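PDB 1KA2: thermostable carboxypeptidase 1 from Pyrococcus furiosus, which removes amino acids one by one from the C-terminus of peptides with broad specificity, as a cobalt-dependent homodimeric metallocarboxypeptidase of the M32 family. Local coordinates for residues R144-L149 and Y156-D161; V316-P321 and A451-I456; K368-M373 and G418-Y423. All blocks are in the same frame, centred on the assembly; numbering follows the deposited sequence.

Contact 1: R144-L149 and Y156-D161; sequences RAAEYL and YDALLD
A146 and A158 form the closest CA pair between 144-149 and 156-161, 5.1 Å apart. The segment axes pass at 8.2 Å and run almost at right angles, 81° between their N-to-C directions, so the touching area is compact. At its middle the methyl of A158 points at the other helix and sits 3.7 Å from A146 O, resting on backbone as much as on side chain; the two methyl carbons, A146 CB and A158 CB, are 4.1 Å apart.

L149 and L159 add their methyls beside this alanine pair. L149 points at the opposing helix, and its CG lies beside the backbone N, anti to the carbonyl carbon (chi1 -84°). Its CB packs 3.9 Å from A158 CB. The outer torsion nearly eclipses CD1 with CA (chi2 6°), and this turns the CD2 branch over the same alanine, 3.8 Å from A158 O. L159 behaves differently: its CB does not point across, but the CD2 branch comes nearer, 4.3 Å from A145 CB and about as far from A146 N. CD2 also approaches the CD2 of L149, so the leucines from the two helices converge at their branch ends. Beyond the pair, L149 packs on F100 and L159 on I417.

All five touching residues are buried, and no hydrogen bond or charge pair joins the two segments. The helices are therefore held here by shape and apolar burial, with alanines allowing the near approach at the crossing and leucine methyls packed beside them.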
loop_
_atom_site.group_PDB
_atom_site.type_symbol
_atom_site.label_atom_id
_atom_site.label_comp_id
_atom_site.label_asym_id
_atom_site.label_seq_id
_atom_site.Cartn_x
_atom_site.Cartn_y
_atom_site.Cartn_z
ATOM N N ARG A 144 7.728 -15.784 31.567
ATOM C CA ARG A 144 6.416 -15.302 31.998
ATOM C C ARG A 144 5.387 -15.737 30.954
ATOM O O ARG A 144 4.356 -16.309 31.295
ATOM C CB ARG A 144 6.377 -13.766 32.108
ATOM C CG ARG A 144 7.396 -13.127 33.053
ATOM C CD ARG A 144 6.758 -12.587 34.326
ATOM N NE ARG A 144 5.657 -11.639 34.110
ATOM C CZ ARG A 144 5.782 -10.396 33.647
ATOM N NH1 ARG A 144 6.971 -9.908 33.324
ATOM N NH2 ARG A 144 4.709 -9.622 33.531
ATOM N N ALA A 145 5.683 -15.467 29.682
ATOM C CA ALA A 145 4.780 -15.799 28.578
ATOM C C ALA A 145 4.390 -17.265 28.575
ATOM O O ALA A 145 3.235 -17.610 28.314
ATOM C CB ALA A 145 5.419 -15.421 27.240
ATOM N N ALA A 146 5.356 -18.127 28.864
ATOM C CA ALA A 146 5.091 -19.553 28.904
ATOM C C ALA A 146 4.063 -19.838 30.001
ATOM O O ALA A 146 3.150 -20.647 29.812
ATOM C CB ALA A 146 6.381 -20.323 29.165
ATOM N N GLU A 147 4.210 -19.165 31.143
ATOM C CA GLU A 147 3.280 -19.348 32.258
ATOM C C GLU A 147 1.896 -18.783 31.926
ATOM O O GLU A 147 0.883 -19.347 32.328
ATOM C CB GLU A 147 3.826 -18.687 33.536
ATOM C CG GLU A 147 5.172 -19.247 33.996
ATOM C CD GLU A 147 5.112 -20.735 34.278
ATOM O OE1 GLU A 147 6.159 -21.405 34.181
ATOM O OE2 GLU A 147 4.018 -21.236 34.604
ATOM N N TYR A 148 1.850 -17.672 31.195
ATOM C CA TYR A 148 0.567 -17.075 30.821
ATOM C C TYR A 148 -0.166 -17.973 29.832
ATOM O O TYR A 148 -1.386 -18.121 29.902
ATOM C CB TYR A 148 0.776 -15.689 30.205
ATOM C CG TYR A 148 1.028 -14.591 31.216
ATOM C CD1 TYR A 148 2.087 -13.694 31.048
ATOM C CD2 TYR A 148 0.190 -14.426 32.322
ATOM C CE1 TYR A 148 2.308 -12.654 31.958
ATOM C CE2 TYR A 148 0.401 -13.390 33.240
ATOM C CZ TYR A 148 1.461 -12.509 33.049
ATOM O OH TYR A 148 1.680 -11.487 33.943
ATOM N N LEU A 149 0.591 -18.572 28.915
ATOM C CA LEU A 149 0.027 -19.462 27.905
ATOM C C LEU A 149 -0.414 -20.801 28.497
ATOM O O LEU A 149 -1.492 -21.300 28.175
ATOM C CB LEU A 149 1.051 -19.724 26.795
ATOM C CG LEU A 149 1.246 -18.760 25.612
ATOM C CD1 LEU A 149 0.434 -17.495 25.780
ATOM C CD2 LEU A 149 2.727 -18.440 25.487
ATOM N N TYR A 156 8.820 -24.465 27.634
ATOM C CA TYR A 156 9.218 -24.243 26.255
ATOM C C TYR A 156 8.193 -24.783 25.262
ATOM O O TYR A 156 8.227 -24.426 24.085
ATOM C CB TYR A 156 10.587 -24.866 25.987
ATOM C CG TYR A 156 11.191 -24.457 24.662
ATOM C CD1 TYR A 156 11.466 -25.407 23.678
ATOM C CD2 TYR A 156 11.477 -23.115 24.387
ATOM C CE1 TYR A 156 12.013 -25.035 22.448
ATOM C CE2 TYR A 156 12.023 -22.731 23.157
ATOM C CZ TYR A 156 12.288 -23.698 22.195
ATOM O OH TYR A 156 12.839 -23.334 20.992
ATOM N N ASP A 157 7.283 -25.632 25.731
ATOM C CA ASP A 157 6.246 -26.175 24.858
ATOM C C ASP A 157 5.285 -25.055 24.498
ATOM O O ASP A 157 4.749 -25.021 23.395
ATOM C CB ASP A 157 5.437 -27.282 25.546
ATOM C CG ASP A 157 6.262 -28.503 25.873
ATOM O OD1 ASP A 157 7.034 -28.965 25.012
ATOM O OD2 ASP A 157 6.124 -29.011 26.997
ATOM N N ALA A 158 5.061 -24.155 25.453
ATOM C CA ALA A 158 4.156 -23.024 25.279
ATOM C C ALA A 158 4.650 -22.022 24.239
ATOM O O ALA A 158 3.853 -21.439 23.515
ATOM C CB ALA A 158 3.935 -22.322 26.624
ATOM N N LEU A 159 5.960 -21.814 24.165
ATOM C CA LEU A 159 6.514 -20.876 23.188
ATOM C C LEU A 159 6.488 -21.516 21.802
ATOM O O LEU A 159 6.149 -20.880 20.798
ATOM C CB LEU A 159 7.945 -20.496 23.585
ATOM C CG LEU A 159 8.034 -19.863 24.979
ATOM C CD1 LEU A 159 9.485 -19.558 25.328
ATOM C CD2 LEU A 159 7.197 -18.590 25.017
ATOM N N LEU A 160 6.832 -22.796 21.771
ATOM C CA LEU A 160 6.862 -23.578 20.546
ATOM C C LEU A 160 5.456 -23.606 19.942
ATOM O O LEU A 160 5.278 -23.377 18.742
ATOM C CB LEU A 160 7.330 -24.994 20.887
ATOM C CG LEU A 160 8.451 -25.691 20.113
ATOM C CD1 LEU A 160 9.499 -24.692 19.626
ATOM C CD2 LEU A 160 9.072 -26.751 21.029
ATOM N N ASP A 161 4.463 -23.872 20.788
ATOM C CA ASP A 161 3.062 -23.944 20.365
ATOM C C ASP A 161 2.560 -22.594 19.887
ATOM O O ASP A 161 1.563 -22.509 19.161
ATOM C CB ASP A 161 2.163 -24.397 21.517
ATOM C CG ASP A 161 0.691 -24.431 21.123
ATOM O OD1 ASP A 161 0.278 -25.401 20.452
ATOM O OD2 ASP A 161 -0.046 -23.483 21.470
#

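Contact 2: V316-P321 and A451-I456; sequences VELIYP and AEFDPI
The Schellman motif that ends helix 444-450 presents A451 to L318 of helix 313-326, and the turn that follows adds F453 to the same leucine. A451 is the first residue beyond the helix to leave helical geometry; its positive phi (72°) goes with two bonds back into the last helical turn. The CA atoms of A451 and L318 are 7.2 Å apart; the leucine's CD1 bridges this distance, and its CD2 goes to F453. L318 CD1 lies 4.0 Å from A451 CB, and L318 CD2 the same 4.0 Å from F453 CZ. These two methyl contacts bury 101 Å² in all, with no hydrogen bond between the segments.

CG of L318 is anti to the backbone N (chi1 168°), which carries the isobutyl group out from the helix toward the turn. F453 comes from the opposite direction and also points across. Its ring receives the methyl at the edge: CD2 lies near the ring plane, next to CZ, and does not sit over a face. In the fold the turn at 451-453 leads from helix 444-450 toward helix 454-465, and a weak bond of 3.3 Å runs from F453 N to A451 O within it.

Helix 209-223 takes part on both sides, W218 packing against L318 and K222 against A451, while the ring of F453 meets that of F223 edge-to-face. F453 is buried and also rests on V448 of the helix just ended, whereas L318 and A451 are partly exposed.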
loop_
_atom_site.group_PDB
_atom_site.type_symbol
_atom_site.label_atom_id
_atom_site.label_comp_id
_atom_site.label_asym_id
_atom_site.label_seq_id
_atom_site.Cartn_x
_atom_site.Cartn_y
_atom_site.Cartn_z
ATOM N N VAL A 316 18.535 -26.674 -13.191
ATOM C CA VAL A 316 19.738 -26.031 -13.702
ATOM C C VAL A 316 19.799 -26.080 -15.231
ATOM O O VAL A 316 20.186 -25.096 -15.877
ATOM C CB VAL A 316 21.019 -26.678 -13.107
ATOM C CG1 VAL A 316 22.245 -26.293 -13.951
ATOM C CG2 VAL A 316 21.177 -26.223 -11.644
ATOM N N GLU A 317 19.449 -27.233 -15.804
ATOM C CA GLU A 317 19.456 -27.396 -17.261
ATOM C C GLU A 317 18.396 -26.503 -17.885
ATOM O O GLU A 317 18.626 -25.899 -18.920
ATOM C CB GLU A 317 19.189 -28.849 -17.655
ATOM C CG GLU A 317 20.301 -29.808 -17.286
ATOM C CD GLU A 317 19.931 -31.267 -17.515
ATOM O OE1 GLU A 317 20.785 -32.144 -17.244
ATOM O OE2 GLU A 317 18.790 -31.525 -17.960
ATOM N N LEU A 318 17.243 -26.414 -17.231
ATOM C CA LEU A 318 16.132 -25.589 -17.700
ATOM C C LEU A 318 16.444 -24.099 -17.787
ATOM O O LEU A 318 16.028 -23.418 -18.725
ATOM C CB LEU A 318 14.932 -25.781 -16.770
ATOM C CG LEU A 318 13.793 -24.770 -16.967
ATOM C CD1 LEU A 318 13.216 -24.922 -18.381
ATOM C CD2 LEU A 318 12.723 -24.990 -15.890
ATOM N N ILE A 319 17.165 -23.598 -16.791
ATOM C CA ILE A 319 17.512 -22.179 -16.717
ATOM C C ILE A 319 18.855 -21.840 -17.370
ATOM O O ILE A 319 19.122 -20.678 -17.720
ATOM C CB ILE A 319 17.570 -21.720 -15.240
ATOM C CG1 ILE A 319 16.409 -22.334 -14.461
ATOM C CG2 ILE A 319 17.508 -20.198 -15.150
ATOM C CD1 ILE A 319 15.044 -22.099 -15.064
ATOM N N TYR A 320 19.694 -22.859 -17.535
ATOM C CA TYR A 320 21.023 -22.680 -18.109
ATOM C C TYR A 320 21.060 -21.759 -19.333
ATOM O O TYR A 320 21.830 -20.797 -19.370
ATOM C CB TYR A 320 21.641 -24.043 -18.466
ATOM C CG TYR A 320 23.054 -23.927 -18.968
ATOM C CD1 TYR A 320 24.064 -23.446 -18.138
ATOM C CD2 TYR A 320 23.374 -24.233 -20.292
ATOM C CE1 TYR A 320 25.353 -23.266 -18.608
ATOM C CE2 TYR A 320 24.666 -24.056 -20.776
ATOM C CZ TYR A 320 25.650 -23.570 -19.927
ATOM O OH TYR A 320 26.934 -23.376 -20.383
ATOM N N PRO A 321 20.231 -22.037 -20.350
ATOM C CA PRO A 321 20.263 -21.162 -21.527
ATOM C C PRO A 321 19.955 -19.695 -21.222
ATOM O O PRO A 321 20.545 -18.791 -21.819
ATOM C CB PRO A 321 19.252 -21.813 -22.479
ATOM C CG PRO A 321 18.362 -22.618 -21.572
ATOM C CD PRO A 321 19.311 -23.168 -20.550
ATOM N N ALA A 451 9.833 -27.784 -17.832
ATOM C CA ALA A 451 9.009 -26.677 -17.360
ATOM C C ALA A 451 7.526 -27.030 -17.264
ATOM O O ALA A 451 6.661 -26.157 -17.360
ATOM C CB ALA A 451 9.206 -25.446 -18.256
ATOM N N GLU A 452 7.234 -28.311 -17.073
ATOM C CA GLU A 452 5.852 -28.756 -16.930
ATOM C C GLU A 452 5.523 -28.841 -15.440
ATOM O O GLU A 452 5.523 -29.929 -14.847
ATOM C CB GLU A 452 5.674 -30.121 -17.586
ATOM C CG GLU A 452 5.860 -30.095 -19.093
ATOM C CD GLU A 452 5.874 -31.485 -19.697
ATOM O OE1 GLU A 452 4.970 -32.291 -19.378
ATOM O OE2 GLU A 452 6.790 -31.770 -20.494
ATOM N N PHE A 453 5.233 -27.690 -14.841
ATOM C CA PHE A 453 4.933 -27.631 -13.416
ATOM C C PHE A 453 3.475 -27.731 -12.994
ATOM O O PHE A 453 3.189 -27.886 -11.808
ATOM C CB PHE A 453 5.516 -26.359 -12.818
ATOM C CG PHE A 453 6.991 -26.227 -13.014
ATOM C CD1 PHE A 453 7.501 -25.486 -14.078
ATOM C CD2 PHE A 453 7.874 -26.832 -12.129
ATOM C CE1 PHE A 453 8.867 -25.347 -14.251
ATOM C CE2 PHE A 453 9.242 -26.698 -12.297
ATOM C CZ PHE A 453 9.741 -25.952 -13.360
ATOM N N ASP A 454 2.547 -27.645 -13.938
ATOM C CA ASP A 454 1.145 -27.722 -13.565
ATOM C C ASP A 454 0.784 -28.947 -12.730
ATOM O O ASP A 454 0.137 -28.818 -11.695
ATOM C CB ASP A 454 0.253 -27.637 -14.808
ATOM C CG ASP A 454 0.255 -26.250 -15.425
ATOM O OD1 ASP A 454 0.673 -25.292 -14.740
ATOM O OD2 ASP A 454 -0.171 -26.111 -16.588
ATOM N N PRO A 455 1.189 -30.155 -13.163
ATOM C CA PRO A 455 0.831 -31.319 -12.340
ATOM C C PRO A 455 1.410 -31.270 -10.923
ATOM O O PRO A 455 0.789 -31.747 -9.968
ATOM C CB PRO A 455 1.344 -32.511 -13.164
ATOM C CG PRO A 455 2.424 -31.915 -14.037
ATOM C CD PRO A 455 1.845 -30.572 -14.414
ATOM N N ILE A 456 2.598 -30.686 -10.795
ATOM C CA ILE A 456 3.255 -30.560 -9.498
ATOM C C ILE A 456 2.568 -29.500 -8.652
ATOM O O ILE A 456 2.463 -29.640 -7.435
ATOM C CB ILE A 456 4.737 -30.190 -9.669
ATOM C CG1 ILE A 456 5.480 -31.385 -10.269
ATOM C CG2 ILE A 456 5.338 -29.753 -8.316
ATOM C CD1 ILE A 456 6.905 -31.093 -10.643
#

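Contact 3: K368-M373 and G418-Y423; sequences KLERLM and GYFPTY
E370 stretches from helix 359-375 to G418 with its CG beside the backbone N and anti to the carbonyl carbon (chi1 -60°), and the chain is extended beyond CG, which sets the carboxylate against the loop. G418 N donates to E370 OE1 at 2.7 Å. The bond is bent, 141° at the hydrogen, and meets OE1 on the syn side, 34° out of the carboxylate plane. The other oxygen, OE2, lies 3.5 Å from F420 CD1, at the ring edge and near its plane. A water donates to E370 OE2 (2.7 Å) and accepts from F420 N (2.8 Å), adding a second route from the carboxylate to the loop. W412 NE1, of the predicted GXXQDXHW motif, bonds OE2, and the Y156 hydroxyl bonds OE1. With so many donors around it, the buried carboxylate is likely to stay ionised. Replacing E370 by an alanine is likely to leave G418 N, the W412 indole N-H, the Y156 hydroxyl and the water without their partner and to open a gap beside the F420 ring.

The loop leads into helix 421-440, where T422 OG1 donates to Y419 O at 2.8 Å. Y419's side chain lies about 7 Å from both the bound magnesium and the side chain of E299, placing this turn beside the metal site built from the HEXXH histidines and E299, as in M32 carboxypeptidases.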
loop_
_atom_site.group_PDB
_atom_site.type_symbol
_atom_site.label_atom_id
_atom_site.label_comp_id
_atom_site.label_asym_id
_atom_site.label_seq_id
_atom_site.Cartn_x
_atom_site.Cartn_y
_atom_site.Cartn_z
ATOM N N LYS A 368 18.761 -25.689 21.405
ATOM C CA LYS A 368 19.320 -26.057 22.695
ATOM C C LYS A 368 19.435 -24.840 23.607
ATOM O O LYS A 368 19.011 -24.888 24.754
ATOM C CB LYS A 368 20.688 -26.720 22.523
ATOM C CG LYS A 368 20.603 -28.160 22.038
ATOM C CD LYS A 368 21.970 -28.830 22.009
ATOM C CE LYS A 368 21.845 -30.319 21.699
ATOM N NZ LYS A 368 21.008 -31.030 22.711
ATOM N N LEU A 369 19.996 -23.747 23.104
ATOM C CA LEU A 369 20.115 -22.564 23.938
ATOM C C LEU A 369 18.740 -22.072 24.390
ATOM O O LEU A 369 18.574 -21.691 25.552
ATOM C CB LEU A 369 20.873 -21.454 23.204
ATOM C CG LEU A 369 22.338 -21.784 22.896
ATOM C CD1 LEU A 369 23.059 -20.537 22.430
ATOM C CD2 LEU A 369 23.015 -22.333 24.143
ATOM N N GLU A 370 17.751 -22.111 23.494
ATOM C CA GLU A 370 16.407 -21.640 23.848
ATOM C C GLU A 370 15.741 -22.486 24.932
ATOM O O GLU A 370 15.137 -21.948 25.862
ATOM C CB GLU A 370 15.500 -21.577 22.608
ATOM C CG GLU A 370 16.016 -20.649 21.513
ATOM C CD GLU A 370 14.925 -20.101 20.612
ATOM O OE1 GLU A 370 13.852 -20.722 20.504
ATOM O OE2 GLU A 370 15.151 -19.042 19.995
ATOM N N ARG A 371 15.841 -23.805 24.815
ATOM C CA ARG A 371 15.248 -24.684 25.816
ATOM C C ARG A 371 15.871 -24.413 27.191
ATOM O O ARG A 371 15.167 -24.384 28.194
ATOM C CB ARG A 371 15.458 -26.146 25.433
ATOM C CG ARG A 371 14.719 -27.124 26.321
ATOM C CD ARG A 371 15.101 -28.537 25.967
ATOM N NE ARG A 371 14.132 -29.492 26.484
ATOM C CZ ARG A 371 14.191 -30.801 26.265
ATOM N NH1 ARG A 371 15.184 -31.310 25.536
ATOM N NH2 ARG A 371 13.247 -31.598 26.759
ATOM N N LEU A 372 17.186 -24.210 27.232
ATOM C CA LEU A 372 17.887 -23.912 28.488
ATOM C C LEU A 372 17.475 -22.569 29.106
ATOM O O LEU A 372 17.231 -22.483 30.315
ATOM C CB LEU A 372 19.400 -23.902 28.263
ATOM C CG LEU A 372 20.128 -25.247 28.303
ATOM C CD1 LEU A 372 19.374 -26.292 27.474
ATOM C CD2 LEU A 372 21.568 -25.051 27.809
ATOM N N MET A 373 17.420 -21.527 28.273
ATOM C CA MET A 373 17.056 -20.170 28.690
ATOM C C MET A 373 15.696 -20.054 29.386
ATOM O O MET A 373 15.515 -19.276 30.325
ATOM C CB MET A 373 17.079 -19.237 27.463
ATOM C CG MET A 373 18.471 -18.932 26.906
ATOM S SD MET A 373 18.493 -18.591 25.133
ATOM C CE MET A 373 17.506 -17.105 25.085
ATOM N N GLY A 418 11.362 -19.698 20.511
ATOM C CA GLY A 418 10.507 -20.850 20.240
ATOM C C GLY A 418 10.065 -20.809 18.778
ATOM O O GLY A 418 9.185 -21.567 18.346
ATOM N N TYR A 419 10.704 -19.926 18.014
ATOM C CA TYR A 419 10.411 -19.728 16.595
ATOM C C TYR A 419 11.356 -20.503 15.656
ATOM O O TYR A 419 10.912 -21.147 14.704
ATOM C CB TYR A 419 10.489 -18.217 16.289
ATOM C CG TYR A 419 10.154 -17.823 14.872
ATOM C CD1 TYR A 419 9.006 -17.072 14.587
ATOM C CD2 TYR A 419 11.010 -18.143 13.827
ATOM C CE1 TYR A 419 8.742 -16.644 13.297
ATOM C CE2 TYR A 419 10.751 -17.731 12.543
ATOM C CZ TYR A 419 9.625 -16.981 12.285
ATOM O OH TYR A 419 9.409 -16.562 11.006
ATOM N N PHE A 420 12.656 -20.420 15.916
ATOM C CA PHE A 420 13.650 -21.098 15.090
ATOM C C PHE A 420 13.349 -22.530 14.610
ATOM O O PHE A 420 13.555 -22.840 13.442
ATOM C CB PHE A 420 15.015 -21.082 15.794
ATOM C CG PHE A 420 15.781 -19.797 15.615
ATOM C CD1 PHE A 420 16.261 -19.098 16.718
ATOM C CD2 PHE A 420 16.002 -19.271 14.340
ATOM C CE1 PHE A 420 16.946 -17.891 16.566
ATOM C CE2 PHE A 420 16.697 -18.053 14.175
ATOM C CZ PHE A 420 17.165 -17.366 15.292
ATOM N N PRO A 421 12.845 -23.415 15.488
ATOM C CA PRO A 421 12.571 -24.786 15.030
ATOM C C PRO A 421 11.641 -24.969 13.830
ATOM O O PRO A 421 11.743 -25.972 13.121
ATOM C CB PRO A 421 12.064 -25.492 16.295
ATOM C CG PRO A 421 11.483 -24.392 17.083
ATOM C CD PRO A 421 12.470 -23.254 16.901
ATOM N N THR A 422 10.746 -24.016 13.591
ATOM C CA THR A 422 9.851 -24.120 12.441
ATOM C C THR A 422 10.634 -24.135 11.127
ATOM O O THR A 422 10.137 -24.650 10.125
ATOM C CB THR A 422 8.834 -22.956 12.393
ATOM O OG1 THR A 422 9.535 -21.708 12.375
ATOM C CG2 THR A 422 7.914 -23.005 13.592
ATOM N N TYR A 423 11.847 -23.575 11.114
ATOM C CA TYR A 423 12.654 -23.591 9.881
ATOM C C TYR A 423 13.100 -25.019 9.534
ATOM O O TYR A 423 13.040 -25.436 8.369
ATOM C CB TYR A 423 13.918 -22.718 10.001
ATOM C CG TYR A 423 13.689 -21.210 9.995
ATOM C CD1 TYR A 423 13.658 -20.487 11.187
ATOM C CD2 TYR A 423 13.561 -20.504 8.794
ATOM C CE1 TYR A 423 13.516 -19.103 11.185
ATOM C CE2 TYR A 423 13.418 -19.121 8.785
ATOM C CZ TYR A 423 13.398 -18.429 9.983
ATOM O OH TYR A 423 13.256 -17.065 9.989
HETATM O O HOH W 1 13.112 -18.769 18.191
#

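How the contacts relate
Contacts 1 and 3 adjoin, their centres 12 Å apart on one side of the chain's centre. They share a border where helix 155-163 faces the start of helix 421-440, with L160 packed against P421. Contact 2 lies on the opposite side, 43 Å from contact 1 and 36 Å from contact 3, centre to centre, and touches neither. Along the chain contact 1 closes first; the two halves of contact 2 then bracket both halves of contact 3. In this largely helical protein contact 3 lies nearest the metal, with contact 1 next to it and farther from the chain's centre, while contact 2, its segments the farthest apart in sequence, joins helix 313-326 to the turn after helix 444-450, away from the catalytic site.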